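Local coordinates for alkylhydroperoxidase AhpD core (Rhodospirillum rubrum, PDB 2OUW), which probably reduces peroxides as an AhpD-like oxidoreductase of the carboxymuconolactone decarboxylase family, at residues L8-A11 with E12-T15; F34-N37 with I38-G41. All blocks are in the same frame, centred on the assembly; numbering follows the deposited sequence.

Interaction 1 (L8-A11 with E12-T15); sequences LDDA and EIST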
loop_
_atom_site.group_PDB
_atom_site.type_symbol
_atom_site.label_atom_id
_atom_site.label_comp_id
_atom_site.label_asym_id
_atom_site.label_seq_id
_atom_site.Cartn_x
_atom_site.Cartn_y
_atom_site.Cartn_z
ATOM N N LEU B 8 -3.973 -27.269 -7.774
ATOM C CA LEU B 8 -4.567 -28.602 -7.857
ATOM C C LEU B 8 -5.435 -28.732 -9.104
ATOM O O LEU B 8 -6.207 -27.829 -9.404
ATOM C CB LEU B 8 -5.393 -28.900 -6.603
ATOM C CG LEU B 8 -4.617 -29.496 -5.415
ATOM C CD1 LEU B 8 -3.622 -28.536 -4.832
ATOM C CD2 LEU B 8 -5.568 -30.013 -4.326
ATOM N N ASP B 9 -5.291 -29.846 -9.829
ATOM C CA ASP B 9 -6.073 -30.109 -11.037
ATOM C C ASP B 9 -7.321 -30.883 -10.673
ATOM O O ASP B 9 -7.438 -31.395 -9.557
ATOM C CB ASP B 9 -5.262 -30.866 -12.117
ATOM C CG ASP B 9 -4.857 -32.287 -11.707
ATOM O OD1 ASP B 9 -5.510 -32.933 -10.853
ATOM O OD2 ASP B 9 -3.848 -32.770 -12.264
ATOM N N ASP B 10 -8.244 -30.972 -11.621
ATOM C CA ASP B 10 -9.520 -31.664 -11.390
ATOM C C ASP B 10 -9.355 -33.125 -11.014
ATOM O O ASP B 10 -10.085 -33.648 -10.153
ATOM C CB ASP B 10 -10.430 -31.509 -12.608
ATOM C CG ASP B 10 -10.908 -30.074 -12.796
ATOM O OD1 ASP B 10 -10.878 -29.290 -11.820
ATOM O OD2 ASP B 10 -11.345 -29.725 -13.912
ATOM N N ALA B 11 -8.376 -33.788 -11.624
ATOM C CA ALA B 11 -8.170 -35.211 -11.356
ATOM C C ALA B 11 -7.847 -35.464 -9.894
ATOM O O ALA B 11 -8.422 -36.354 -9.282
ATOM C CB ALA B 11 -7.106 -35.762 -12.231
ATOM N N GLU B 12 -6.944 -34.670 -9.343
ATOM C CA GLU B 12 -6.566 -34.772 -7.935
ATOM C C GLU B 12 -7.699 -34.370 -7.024
ATOM O O GLU B 12 -7.943 -35.026 -5.999
ATOM C CB GLU B 12 -5.356 -33.882 -7.624
ATOM C CG GLU B 12 -4.962 -33.892 -6.128
ATOM C CD GLU B 12 -3.653 -33.182 -5.823
ATOM O OE1 GLU B 12 -3.026 -32.625 -6.760
ATOM O OE2 GLU B 12 -3.258 -33.192 -4.625
ATOM N N ILE B 13 -8.378 -33.280 -7.382
ATOM C CA ILE B 13 -9.499 -32.778 -6.581
ATOM C C ILE B 13 -10.621 -33.819 -6.443
ATOM O O ILE B 13 -11.213 -33.931 -5.377
ATOM C CB ILE B 13 -10.042 -31.439 -7.151
ATOM C CG1 ILE B 13 -9.035 -30.313 -6.883
ATOM C CG2 ILE B 13 -11.450 -31.106 -6.592
ATOM C CD1 ILE B 13 -9.284 -29.085 -7.688
ATOM N N SER B 14 -10.910 -34.585 -7.484
ATOM C CA SER B 14 -11.942 -35.613 -7.352
ATOM C C SER B 14 -11.606 -36.693 -6.298
ATOM O O SER B 14 -12.504 -37.353 -5.778
ATOM C CB SER B 14 -12.288 -36.260 -8.699
ATOM O OG SER B 14 -11.136 -36.751 -9.348
ATOM N N THR B 15 -10.334 -36.837 -5.960
ATOM C CA THR B 15 -9.933 -37.742 -4.879
ATOM C C THR B 15 -10.034 -37.087 -3.502
ATOM O O THR B 15 -9.798 -37.746 -2.491
ATOM C CB THR B 15 -8.467 -38.237 -5.056
ATOM O OG1 THR B 15 -7.533 -37.215 -4.671
ATOM C CG2 THR B 15 -8.207 -38.636 -6.512
HETATM O O HOH W 1 -3.404 -31.772 -9.128
#
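Asp-9 and Glu-12 meet across the first turn of helix 10-13, their side chains roughly perpendicular and their carboxylate planes 81° apart. Asp-9 is the N-cap: in the conformer described here, one of two modelled, its OD1 accepts from Glu-12 N at 2.7 Å, the N-H pointing almost straight at it (170°). A chi1 of 66° sets CG between the backbone N and carbonyl carbon, from where the carboxylate reaches forward over the helix start. Glu-12 does not return the bond to Asp-9 N directly. Its chain runs out extended, CG anti to its own N, and OE1 takes a hydrogen from water 1, 2.5 Å away, which in turn accepts from Asp-9 N. This is a water-mediated counterpart of a capping box. The same carboxylate slants across Leu-8, whose CG lies 3.8 Å from Glu-12 OE1. On the buried side, Leu-8 CB packs 3.9 Å from Ile-13 CG1, and Ile-13 continues onto Val-19 and Phe-23 of helix 17-30. Asp-9 O accepts from Ile-13 N, and Asp-10 O from Ser-14 N. Further along, Ser-14 OG donates to Ala-11 O at 2.7 Å from above the carbonyl plane, whereas Thr-15 OG1 reaches Glu-12 O at 2.6 Å in the plane of the Glu-12 carbonyl. Glu-12 O also accepts from Thr-15 N, so two donors of one residue grip it. Asp-9 OD1 and Glu-12 OE1, like charges 4.8 Å apart, probably repel mildly, offset by the capping N-H and by salt bridges from Glu-12 to Arg-6 and Asp-10 to Arg-40.

Interaction 2 (F34-N37 with I38-G41); sequences FVNN and IWRG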
loop_
_atom_site.group_PDB
_atom_site.type_symbol
_atom_site.label_atom_id
_atom_site.label_comp_id
_atom_site.label_asym_id
_atom_site.label_seq_id
_atom_site.Cartn_x
_atom_site.Cartn_y
_atom_site.Cartn_z
ATOM N N PHE B 34 -15.762 -23.889 -15.467
ATOM C CA PHE B 34 -14.452 -23.251 -15.273
ATOM C C PHE B 34 -14.287 -22.755 -13.862
ATOM O O PHE B 34 -15.060 -21.934 -13.413
ATOM C CB PHE B 34 -14.303 -22.052 -16.236
ATOM C CG PHE B 34 -13.060 -21.222 -16.002
ATOM C CD1 PHE B 34 -11.792 -21.756 -16.212
ATOM C CD2 PHE B 34 -13.158 -19.912 -15.550
ATOM C CE1 PHE B 34 -10.648 -20.987 -15.986
ATOM C CE2 PHE B 34 -12.011 -19.142 -15.327
ATOM C CZ PHE B 34 -10.772 -19.678 -15.529
ATOM N N VAL B 35 -13.249 -23.194 -13.172
ATOM C CA VAL B 35 -12.920 -22.663 -11.833
ATOM C C VAL B 35 -11.499 -22.102 -11.934
ATOM O O VAL B 35 -10.594 -22.805 -12.337
ATOM C CB VAL B 35 -12.962 -23.762 -10.744
ATOM C CG1 VAL B 35 -12.638 -23.180 -9.376
ATOM C CG2 VAL B 35 -14.311 -24.525 -10.757
ATOM N N ASN B 36 -11.316 -20.847 -11.587
ATOM C CA ASN B 36 -10.043 -20.188 -11.806
ATOM C C ASN B 36 -9.004 -20.491 -10.731
ATOM O O ASN B 36 -9.327 -21.000 -9.668
ATOM C CB ASN B 36 -10.214 -18.676 -12.005
ATOM C CG ASN B 36 -10.999 -18.026 -10.916
ATOM O OD1 ASN B 36 -12.080 -18.483 -10.579
ATOM N ND2 ASN B 36 -10.476 -16.922 -10.372
ATOM N N ASN B 37 -7.751 -20.191 -11.064
ATOM C CA ASN B 37 -6.574 -20.606 -10.306
ATOM C C ASN B 37 -6.525 -20.283 -8.823
ATOM O O ASN B 37 -5.919 -21.036 -8.039
ATOM C CB ASN B 37 -5.323 -20.039 -10.985
ATOM C CG ASN B 37 -5.024 -20.732 -12.295
ATOM O OD1 ASN B 37 -5.423 -21.883 -12.500
ATOM N ND2 ASN B 37 -4.303 -20.048 -13.186
ATOM N N ILE B 38 -7.103 -19.153 -8.435
ATOM C CA ILE B 38 -7.101 -18.801 -7.019
ATOM C C ILE B 38 -7.580 -20.011 -6.218
ATOM O O ILE B 38 -6.948 -20.380 -5.210
ATOM C CB ILE B 38 -7.883 -17.528 -6.698
ATOM C CG1 ILE B 38 -7.745 -17.199 -5.195
ATOM C CG2 ILE B 38 -9.355 -17.627 -7.066
ATOM C CD1 ILE B 38 -8.596 -16.081 -4.722
ATOM N N TRP B 39 -8.649 -20.665 -6.695
ATOM C CA TRP B 39 -9.272 -21.764 -5.933
ATOM C C TRP B 39 -8.395 -23.013 -5.873
ATOM O O TRP B 39 -8.400 -23.755 -4.889
ATOM C CB TRP B 39 -10.693 -22.067 -6.470
ATOM C CG TRP B 39 -11.552 -20.838 -6.448
ATOM C CD1 TRP B 39 -11.944 -20.087 -7.529
ATOM C CD2 TRP B 39 -12.054 -20.155 -5.293
ATOM N NE1 TRP B 39 -12.669 -18.988 -7.111
ATOM C CE2 TRP B 39 -12.766 -19.017 -5.749
ATOM C CE3 TRP B 39 -12.008 -20.410 -3.919
ATOM C CZ2 TRP B 39 -13.407 -18.127 -4.868
ATOM C CZ3 TRP B 39 -12.644 -19.522 -3.051
ATOM C CH2 TRP B 39 -13.329 -18.400 -3.532
ATOM N N ARG B 40 -7.622 -23.207 -6.935
ATOM C CA ARG B 40 -6.747 -24.326 -7.099
ATOM C C ARG B 40 -5.515 -24.230 -6.197
ATOM O O ARG B 40 -4.944 -25.242 -5.849
ATOM C CB ARG B 40 -6.325 -24.430 -8.566
ATOM C CG ARG B 40 -7.509 -24.718 -9.488
ATOM C CD ARG B 40 -7.116 -25.109 -10.893
ATOM N NE ARG B 40 -8.316 -25.337 -11.698
ATOM C CZ ARG B 40 -9.048 -26.450 -11.687
ATOM N NH1 ARG B 40 -8.728 -27.494 -10.927
ATOM N NH2 ARG B 40 -10.124 -26.509 -12.459
ATOM N N GLY B 41 -5.126 -23.013 -5.847
ATOM C CA GLY B 41 -4.100 -22.754 -4.857
ATOM C C GLY B 41 -4.645 -22.828 -3.436
ATOM O O GLY B 41 -3.991 -23.399 -2.542
HETATM O O HOH W 2 -11.552 -25.076 -14.425
#
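Asn-37 O is gripped by two backbone donors: Gly-41 N at 3.1 Å, arriving nearly along the C=O axis, and Arg-40 N at 3.0 Å, a weak bond bent to 122°. One residue earlier, Asn-36 O accepts from Trp-39 N at 3.1 Å. The side chain of Asn-36 stands against the indole, amide and ring planes 83° apart, and its OD1 lies in the ring plane at the edge, 3.4 Å from Trp-39 CD1. Its ND2 runs beside Ile-38 CG2 and bonds to Tyr-86 OH. Val-35 crosses Trp-39 at about a right angle, with Val-35 CG1 3.7 Å from Trp-39 CD1. Arg-40 turns back along the loop: extended from CG to NE, it brings NE to 3.5 Å from Val-35 O, a weak bond. Water 2, in the plane of the guanidinium, accepts from Arg-40 NH2 at 2.8 Å and also from Val-35 N, so Val-35 is held through both its backbone polar atoms. The other guanidinium arm, NH1, turns to Asp-10. Asn-37 faces another copy of the protein, its ND2 donating to Pro-128 O and its N to Asp-130 OD2, both of the second subunit. Through these contacts the loop following helix 17-30 runs into helix 37-42 of the all-helical AhpD-like fold, at a subunit interface.

In the fold
Both interactions are local turns where a loop runs into a short helix, yet they differ in depth. The centre of interaction 1 lies about 24 Å from the chain centre, mostly exposed and touched by no other subunit; the centre of interaction 2 lies about 13 Å from it, largely buried and against the second subunit. Carboxylates and hydroxyls dominate the first, whereas amides, an indole and a guanidinium dominate the second. They meet directly: Asp-10 OD1 and Arg-40 NH1 form a 2.9 Å salt bridge, and Leu-8 N lies 3.0 Å from Arg-40 O in a probable hydrogen bond. Ile-13 and Trp-39 both pack on Phe-23, so helix 17-30 backs the two contacts.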